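Local coordinates for protein trans-4-hydroxy-L-proline dehydratase (PDB 6VXC) that uses a glycyl radical to dehydrate trans-4-hydroxy-L-proline to (S)-1-pyrroline-5-carboxylate in the anaerobic breakdown of hydroxyproline, at residues A[326-329]-A[330-334]; A[273-276]-A[277-280]; A[308-311]-A[312-316]. All coordinates share one frame; numbering follows the deposited sequence.

Interaction 1: A[326-329]-A[330-334]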
loop_
_atom_site.group_PDB
_atom_site.type_symbol
_atom_site.label_atom_id
_atom_site.label_comp_id
_atom_site.label_asym_id
_atom_site.label_seq_id
_atom_site.Cartn_x
_atom_site.Cartn_y
_atom_site.Cartn_z
ATOM N N ARG A 326 24.741 10.444 -14.962
ATOM C CA ARG A 326 24.906 10.495 -13.512
ATOM C C ARG A 326 23.551 10.617 -12.823
ATOM O O ARG A 326 23.339 10.022 -11.765
ATOM C CB ARG A 326 25.826 11.652 -13.110
ATOM C CG ARG A 326 26.029 11.839 -11.585
ATOM C CD ARG A 326 26.779 10.663 -10.944
ATOM N NE ARG A 326 27.544 11.061 -9.758
ATOM C CZ ARG A 326 28.562 10.366 -9.259
ATOM N NH1 ARG A 326 29.001 9.287 -9.894
ATOM N NH2 ARG A 326 29.193 10.796 -8.178
ATOM N N ALA A 327 22.625 11.378 -13.418
ATOM C CA ALA A 327 21.254 11.437 -12.902
ATOM C C ALA A 327 20.593 10.066 -12.913
ATOM O O ALA A 327 19.875 9.713 -11.971
ATOM C CB ALA A 327 20.420 12.432 -13.699
ATOM N N GLN A 328 20.804 9.285 -13.979
ATOM C CA GLN A 328 20.270 7.932 -14.008
ATOM C C GLN A 328 20.977 7.045 -12.999
ATOM O O GLN A 328 20.331 6.239 -12.319
ATOM C CB GLN A 328 20.398 7.333 -15.406
ATOM C CG GLN A 328 19.893 5.909 -15.466
ATOM C CD GLN A 328 19.747 5.384 -16.896
ATOM O OE1 GLN A 328 19.887 6.134 -17.874
ATOM N NE2 GLN A 328 19.444 4.099 -17.021
ATOM N N GLU A 329 22.304 7.189 -12.884
ATOM C CA GLU A 329 23.071 6.381 -11.945
ATOM C C GLU A 329 22.585 6.609 -10.513
ATOM O O GLU A 329 22.455 5.660 -9.731
ATOM C CB GLU A 329 24.568 6.695 -12.076
ATOM C CG GLU A 329 25.459 5.897 -11.109
ATOM C CD GLU A 329 26.954 6.221 -11.241
ATOM O OE1 GLU A 329 27.781 5.329 -11.004
ATOM O OE2 GLU A 329 27.295 7.373 -11.541
ATOM N N LEU A 330 22.311 7.861 -10.158
ATOM C CA LEU A 330 21.839 8.159 -8.809
ATOM C C LEU A 330 20.469 7.536 -8.556
ATOM O O LEU A 330 20.205 7.038 -7.461
ATOM C CB LEU A 330 21.812 9.670 -8.577
ATOM C CG LEU A 330 23.199 10.284 -8.392
ATOM C CD1 LEU A 330 23.180 11.795 -8.552
ATOM C CD2 LEU A 330 23.764 9.896 -7.035
ATOM N N LEU A 331 19.591 7.547 -9.559
ATOM C CA LEU A 331 18.280 6.929 -9.398
ATOM C C LEU A 331 18.367 5.411 -9.343
ATOM O O LEU A 331 17.585 4.779 -8.631
ATOM C CB LEU A 331 17.340 7.364 -10.523
ATOM C CG LEU A 331 16.825 8.788 -10.345
ATOM C CD1 LEU A 331 16.015 9.232 -11.530
ATOM C CD2 LEU A 331 16.004 8.889 -9.052
ATOM N N GLU A 332 19.294 4.804 -10.085
ATOM C CA GLU A 332 19.495 3.365 -9.943
ATOM C C GLU A 332 19.976 3.032 -8.543
ATOM O O GLU A 332 19.558 2.029 -7.959
ATOM C CB GLU A 332 20.470 2.843 -11.011
ATOM C CG GLU A 332 19.810 2.786 -12.398
ATOM C CD GLU A 332 20.683 2.236 -13.541
ATOM O OE1 GLU A 332 21.818 1.755 -13.300
ATOM O OE2 GLU A 332 20.202 2.298 -14.697
ATOM N N CYS A 333 20.822 3.886 -7.974
ATOM C CA CYS A 333 21.203 3.717 -6.576
ATOM C C CYS A 333 19.986 3.799 -5.665
ATOM O O CYS A 333 19.814 2.960 -4.777
ATOM C CB CYS A 333 22.248 4.767 -6.177
ATOM S SG CYS A 333 23.905 4.542 -6.864
ATOM N N LEU A 334 19.141 4.815 -5.865
ATOM C CA LEU A 334 17.907 4.958 -5.095
ATOM C C LEU A 334 17.029 3.712 -5.195
ATOM O O LEU A 334 16.510 3.223 -4.184
ATOM C CB LEU A 334 17.134 6.188 -5.569
ATOM C CG LEU A 334 15.862 6.453 -4.746
ATOM C CD1 LEU A 334 16.200 6.580 -3.253
ATOM C CD2 LEU A 334 15.131 7.684 -5.235
#

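Interaction 2: A[273-276]-A[277-280]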
loop_
_atom_site.group_PDB
_atom_site.type_symbol
_atom_site.label_atom_id
_atom_site.label_comp_id
_atom_site.label_asym_id
_atom_site.label_seq_id
_atom_site.Cartn_x
_atom_site.Cartn_y
_atom_site.Cartn_z
ATOM N N PRO A 273 18.276 20.806 0.357
ATOM C CA PRO A 273 19.173 20.306 -0.694
ATOM C C PRO A 273 19.468 21.393 -1.717
ATOM O O PRO A 273 18.606 22.203 -2.051
ATOM C CB PRO A 273 18.381 19.145 -1.313
ATOM C CG PRO A 273 16.958 19.494 -1.045
ATOM C CD PRO A 273 16.948 20.170 0.310
ATOM N N GLU A 274 20.713 21.421 -2.192
ATOM C CA GLU A 274 21.129 22.371 -3.215
ATOM C C GLU A 274 21.342 21.731 -4.583
ATOM O O GLU A 274 21.327 22.444 -5.585
ATOM C CB GLU A 274 22.435 23.063 -2.796
ATOM C CG GLU A 274 22.352 23.809 -1.471
ATOM C CD GLU A 274 21.487 25.054 -1.539
ATOM O OE1 GLU A 274 21.191 25.514 -2.663
ATOM O OE2 GLU A 274 21.087 25.567 -0.468
ATOM N N THR A 275 21.543 20.419 -4.641
ATOM C CA THR A 275 21.820 19.707 -5.878
ATOM C C THR A 275 20.881 18.508 -6.006
ATOM O O THR A 275 20.274 18.062 -5.031
ATOM C CB THR A 275 23.274 19.231 -5.929
ATOM O OG1 THR A 275 23.451 18.179 -4.977
ATOM C CG2 THR A 275 24.258 20.393 -5.587
ATOM N N TYR A 276 20.784 17.989 -7.236
ATOM C CA TYR A 276 19.996 16.793 -7.521
ATOM C C TYR A 276 20.432 15.623 -6.648
ATOM O O TYR A 276 19.596 14.892 -6.103
ATOM C CB TYR A 276 20.145 16.472 -9.009
ATOM C CG TYR A 276 19.525 15.215 -9.586
ATOM C CD1 TYR A 276 20.162 13.992 -9.472
ATOM C CD2 TYR A 276 18.353 15.281 -10.345
ATOM C CE1 TYR A 276 19.635 12.868 -10.042
ATOM C CE2 TYR A 276 17.818 14.157 -10.929
ATOM C CZ TYR A 276 18.472 12.949 -10.776
ATOM O OH TYR A 276 17.981 11.809 -11.339
ATOM N N HIS A 277 21.741 15.417 -6.538
ATOM C CA HIS A 277 22.287 14.400 -5.645
ATOM C C HIS A 277 21.811 14.627 -4.208
ATOM O O HIS A 277 21.360 13.699 -3.535
ATOM C CB HIS A 277 23.813 14.459 -5.719
ATOM C CG HIS A 277 24.517 13.309 -5.083
ATOM N ND1 HIS A 277 24.045 12.660 -3.966
ATOM C CD2 HIS A 277 25.703 12.733 -5.375
ATOM C CE1 HIS A 277 24.889 11.703 -3.622
ATOM N NE2 HIS A 277 25.911 11.733 -4.458
ATOM N N GLN A 278 21.912 15.867 -3.725
ATOM C CA GLN A 278 21.494 16.159 -2.354
ATOM C C GLN A 278 19.995 15.981 -2.178
ATOM O O GLN A 278 19.553 15.590 -1.095
ATOM C CB GLN A 278 21.899 17.579 -1.954
ATOM C CG GLN A 278 23.386 17.711 -1.741
ATOM C CD GLN A 278 23.868 19.142 -1.740
ATOM O OE1 GLN A 278 23.083 20.085 -1.629
ATOM N NE2 GLN A 278 25.166 19.312 -1.862
ATOM N N ALA A 279 19.209 16.291 -3.214
ATOM C CA ALA A 279 17.762 16.113 -3.136
ATOM C C ALA A 279 17.399 14.648 -2.939
ATOM O O ALA A 279 16.500 14.322 -2.156
ATOM C CB ALA A 279 17.084 16.683 -4.378
ATOM N N ILE A 280 18.095 13.749 -3.635
ATOM C CA ILE A 280 17.817 12.326 -3.479
ATOM C C ILE A 280 18.245 11.842 -2.101
ATOM O O ILE A 280 17.529 11.072 -1.450
ATOM C CB ILE A 280 18.476 11.517 -4.614
ATOM C CG1 ILE A 280 17.790 11.815 -5.959
ATOM C CG2 ILE A 280 18.500 10.027 -4.271
ATOM C CD1 ILE A 280 18.489 11.205 -7.140
#

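Interaction 3: A[308-311]-A[312-316]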
loop_
_atom_site.group_PDB
_atom_site.type_symbol
_atom_site.label_atom_id
_atom_site.label_comp_id
_atom_site.label_asym_id
_atom_site.label_seq_id
_atom_site.Cartn_x
_atom_site.Cartn_y
_atom_site.Cartn_z
ATOM N N HIS A 308 9.690 16.808 -8.496
ATOM C CA HIS A 308 10.574 17.396 -7.493
ATOM C C HIS A 308 12.009 17.486 -8.003
ATOM O O HIS A 308 12.715 18.449 -7.691
ATOM C CB HIS A 308 10.502 16.598 -6.185
ATOM C CG HIS A 308 9.117 16.510 -5.631
ATOM N ND1 HIS A 308 8.512 15.311 -5.316
ATOM C CD2 HIS A 308 8.192 17.471 -5.401
ATOM C CE1 HIS A 308 7.279 15.541 -4.901
ATOM N NE2 HIS A 308 7.061 16.843 -4.942
ATOM N N LEU A 309 12.458 16.488 -8.771
ATOM C CA LEU A 309 13.856 16.450 -9.196
ATOM C C LEU A 309 14.134 17.310 -10.427
ATOM O O LEU A 309 15.269 17.756 -10.607
ATOM C CB LEU A 309 14.292 15.012 -9.468
ATOM C CG LEU A 309 14.442 14.076 -8.268
ATOM C CD1 LEU A 309 14.966 12.725 -8.722
ATOM C CD2 LEU A 309 15.342 14.680 -7.178
ATOM N N ASN A 310 13.140 17.559 -11.273
ATOM C CA ASN A 310 13.429 18.226 -12.540
ATOM C C ASN A 310 14.070 19.599 -12.371
ATOM O O ASN A 310 14.991 19.909 -13.142
ATOM C CB ASN A 310 12.163 18.333 -13.398
ATOM C CG ASN A 310 12.481 18.761 -14.831
ATOM O OD1 ASN A 310 13.201 18.068 -15.556
ATOM N ND2 ASN A 310 11.963 19.915 -15.235
ATOM N N PRO A 311 13.643 20.458 -11.437
ATOM C CA PRO A 311 14.366 21.733 -11.258
ATOM C C PRO A 311 15.833 21.538 -10.910
ATOM O O PRO A 311 16.697 22.235 -11.458
ATOM C CB PRO A 311 13.578 22.425 -10.128
ATOM C CG PRO A 311 12.194 21.845 -10.239
ATOM C CD PRO A 311 12.405 20.401 -10.635
ATOM N N PHE A 312 16.140 20.573 -10.043
ATOM C CA PHE A 312 17.526 20.272 -9.718
ATOM C C PHE A 312 18.273 19.754 -10.939
ATOM O O PHE A 312 19.406 20.177 -11.209
ATOM C CB PHE A 312 17.574 19.234 -8.590
ATOM C CG PHE A 312 17.054 19.737 -7.255
ATOM C CD1 PHE A 312 17.835 20.532 -6.444
ATOM C CD2 PHE A 312 15.774 19.441 -6.850
ATOM C CE1 PHE A 312 17.365 20.984 -5.234
ATOM C CE2 PHE A 312 15.282 19.899 -5.643
ATOM C CZ PHE A 312 16.078 20.670 -4.834
ATOM N N TYR A 313 17.643 18.859 -11.701
ATOM C CA TYR A 313 18.281 18.310 -12.891
ATOM C C TYR A 313 18.662 19.426 -13.851
ATOM O O TYR A 313 19.822 19.549 -14.249
ATOM C CB TYR A 313 17.342 17.308 -13.577
ATOM C CG TYR A 313 17.930 16.666 -14.815
ATOM C CD1 TYR A 313 18.919 15.696 -14.703
ATOM C CD2 TYR A 313 17.473 16.996 -16.087
ATOM C CE1 TYR A 313 19.462 15.093 -15.815
ATOM C CE2 TYR A 313 18.012 16.393 -17.222
ATOM C CZ TYR A 313 19.006 15.446 -17.070
ATOM O OH TYR A 313 19.544 14.848 -18.168
ATOM N N GLU A 314 17.693 20.274 -14.197
ATOM C CA GLU A 314 17.936 21.347 -15.152
ATOM C C GLU A 314 19.017 22.293 -14.648
ATOM O O GLU A 314 19.932 22.664 -15.393
ATOM C CB GLU A 314 16.627 22.089 -15.425
ATOM C CG GLU A 314 15.613 21.247 -16.186
ATOM C CD GLU A 314 14.400 22.038 -16.627
ATOM O OE1 GLU A 314 14.272 23.199 -16.212
ATOM O OE2 GLU A 314 13.563 21.500 -17.385
ATOM N N ARG A 315 18.939 22.678 -13.374
ATOM C CA ARG A 315 19.943 23.560 -12.794
ATOM C C ARG A 315 21.322 22.901 -12.811
ATOM O O ARG A 315 22.310 23.508 -13.240
ATOM C CB ARG A 315 19.501 23.937 -11.371
ATOM C CG ARG A 315 20.161 25.117 -10.713
ATOM C CD ARG A 315 19.234 25.724 -9.598
ATOM N NE ARG A 315 18.625 24.705 -8.729
ATOM C CZ ARG A 315 17.318 24.571 -8.485
ATOM N NH1 ARG A 315 16.427 25.397 -9.026
ATOM N NH2 ARG A 315 16.889 23.610 -7.681
ATOM N N ASP A 316 21.395 21.628 -12.411
ATOM C CA ASP A 316 22.691 20.969 -12.274
ATOM C C ASP A 316 23.358 20.734 -13.631
ATOM O O ASP A 316 24.575 20.912 -13.762
ATOM C CB ASP A 316 22.533 19.648 -11.507
ATOM C CG ASP A 316 22.373 19.850 -9.974
ATOM O OD1 ASP A 316 22.208 21.005 -9.518
ATOM O OD2 ASP A 316 22.398 18.836 -9.234
HETATM O O HOH W 1 13.318 18.346 -18.285
#

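Interaction 1: A[326-329]-A[330-334]
Q328 and E332, one helical turn apart, join their side chains as well as their backbones. E332 repays being followed outward. E332 CB lies 3.6 Å from Q328 O, the carbonyl that also accepts E332 N. CG, beside the backbone N (chi1 -74°), keeps to the same carbonyl at 3.5 Å from Q328 O. E332 CD then lies 4.1 Å from Q328 NE2. At the tip, E332 OE2 receives Q328 NE2 at 3.0 Å with an N-H...O angle of 150°. The amide approaches on the anti side of the oxygen, somewhat out of the carboxylate plane, and the two flat groups stand 78° apart. T25 OG1 bonds the same OE2 and T29 OG1 bonds OE1, which should help fix the carboxylate's rotation.

This is i to i+4 pairing within helix 324-339 of the PFL-like part of the enzyme, and it repeats in the backbone, where L330 N bonds R326 O and C333 N bonds E329 O.

Round the helix from the amide pair, L330 CG rests 3.4 Å from R326 O, while L330 CD1 reaches R326 CG, 4.2 Å away. R326 then bends at chi2 and sends NH1 to E329 OE2, 3.0 Å away, in a salt bridge that reaches the oxygen from above the carboxylate plane; E329 OE1 forms a salt bridge with R28 of helix 27-38.

Interaction 2: A[273-276]-A[277-280]
Two torsions close the start of helix 276-293: T275 holds OG1 between its backbone N and carbonyl carbon (chi1 70°), and Q278 swings CG beside its own N (chi1 -72°), then runs extended to its amide. The first setting aims the threonine hydroxyl oxygen into the opening turn, where T275 OG1 accepts Q278 N at 3.0 Å, with an N-H...O angle of 161°. The second carries the glutamine back over the cap residue. Q278 CG passes 3.3 Å from T275 OG1, and Q278 OE1 ends before the backbone of the preceding loop, accepting E274 N at 2.8 Å and, weakly, T275 N. With backbone and side chain each reaching to the other, T275 and Q278 make a capping box, a standard way of starting a helix.

The regular i to i+4 bonds begin directly, A279 N to T275 O and I280 N to Y276 O. Before the cap, P273 CB lies 3.5 Å from A279 N and also packs on the A279 methyl, so the incoming chain folds over the first turn. After it, the Y276 ring extends from the helix and meets I280 obliquely, with Y276 CE1 3.5 Å from I280 CD1. The phenol's OH goes on to A327 O in helix 324-339, and its ring is flanked by L330 and L331 from that helix and by L309, F312 and Y313 from helix 305-318.

Chemically, T275 OG1 serves a first-turn N-H, while Q278 OE1 holds N-H groups of the chain entering the helix. Both acceptors are neutral, so these box bonds should depend little on ionisation; D316 OD2, however, takes Y276 N, and a charge probably does contribute at this helix start.

Interaction 3: A[308-311]-A[312-316]
N310 and E314 reach toward each other across one turn of helix 305-318 by adopting different first torsions. N310 sets CG beside its carbonyl carbon (chi1 -168°), whereas E314 sets CG beside its backbone N (chi1 -68°) and then runs extended, which brings both tips to the same flank. N310 ND2 meets E314 OE2 at 3.1 Å in a weak bond, and the amide and carboxylate planes are 72° apart. A water bridges the pair, donating to N310 OD1 at 2.7 Å and to E314 OE2 at 3.3 Å.

P311, next in the chain, brings no N-H to the preceding turn, and the helix is kinked there. At the kink F312 N stands 4.7 Å from H308 O, too far for the usual bond, and the edge of the F312 ring meets that oxygen instead: H308 O lies in the plane of the ring, 3.3 Å from F312 CD2. From Y313 N onward the pattern is regular: Y313 N to L309 O, E314 N to N310 O, R315 N to P311 O.

The R315 chain bends and turns back along the helix, so that P311 O sits 3.8 Å from the R315 guanidinium plane, over its centre. The same turn places R315 NH2 3.4 Å above one face of the F312 ring, offset toward the rim.

The chemistry thus differs round the helix. F312 packs on Y276 and A279 of helix 276-293, and Y313 on helices 324-339 and 378-390, while the exposed R315 covers part of one F312 face. The exposed E314 is held by an amide and a water, neutral partners that probably leave the glutamate's charge largely to solvent.

How the interactions relate
Three consecutive helices of the PFL-like part carry these contacts, in the chain order interaction 2 (start of helix 276-293), interaction 3 (helix 305-318) and interaction 1 (helix 324-339). The centres of interactions 2 and 3 lie about 9 Å apart. Those of interactions 1 and 2 are about 12 Å apart, and those of interactions 1 and 3 about 14 Å. All lie on one side of the chain's centre and away from the radical and catalytic residues. Y276 ties them together through its bonds to D316 and A327. Packing of A327 on Y313 and of L331 on L309 completes the triangle. The three local contacts thus lie where three successive helices pack together.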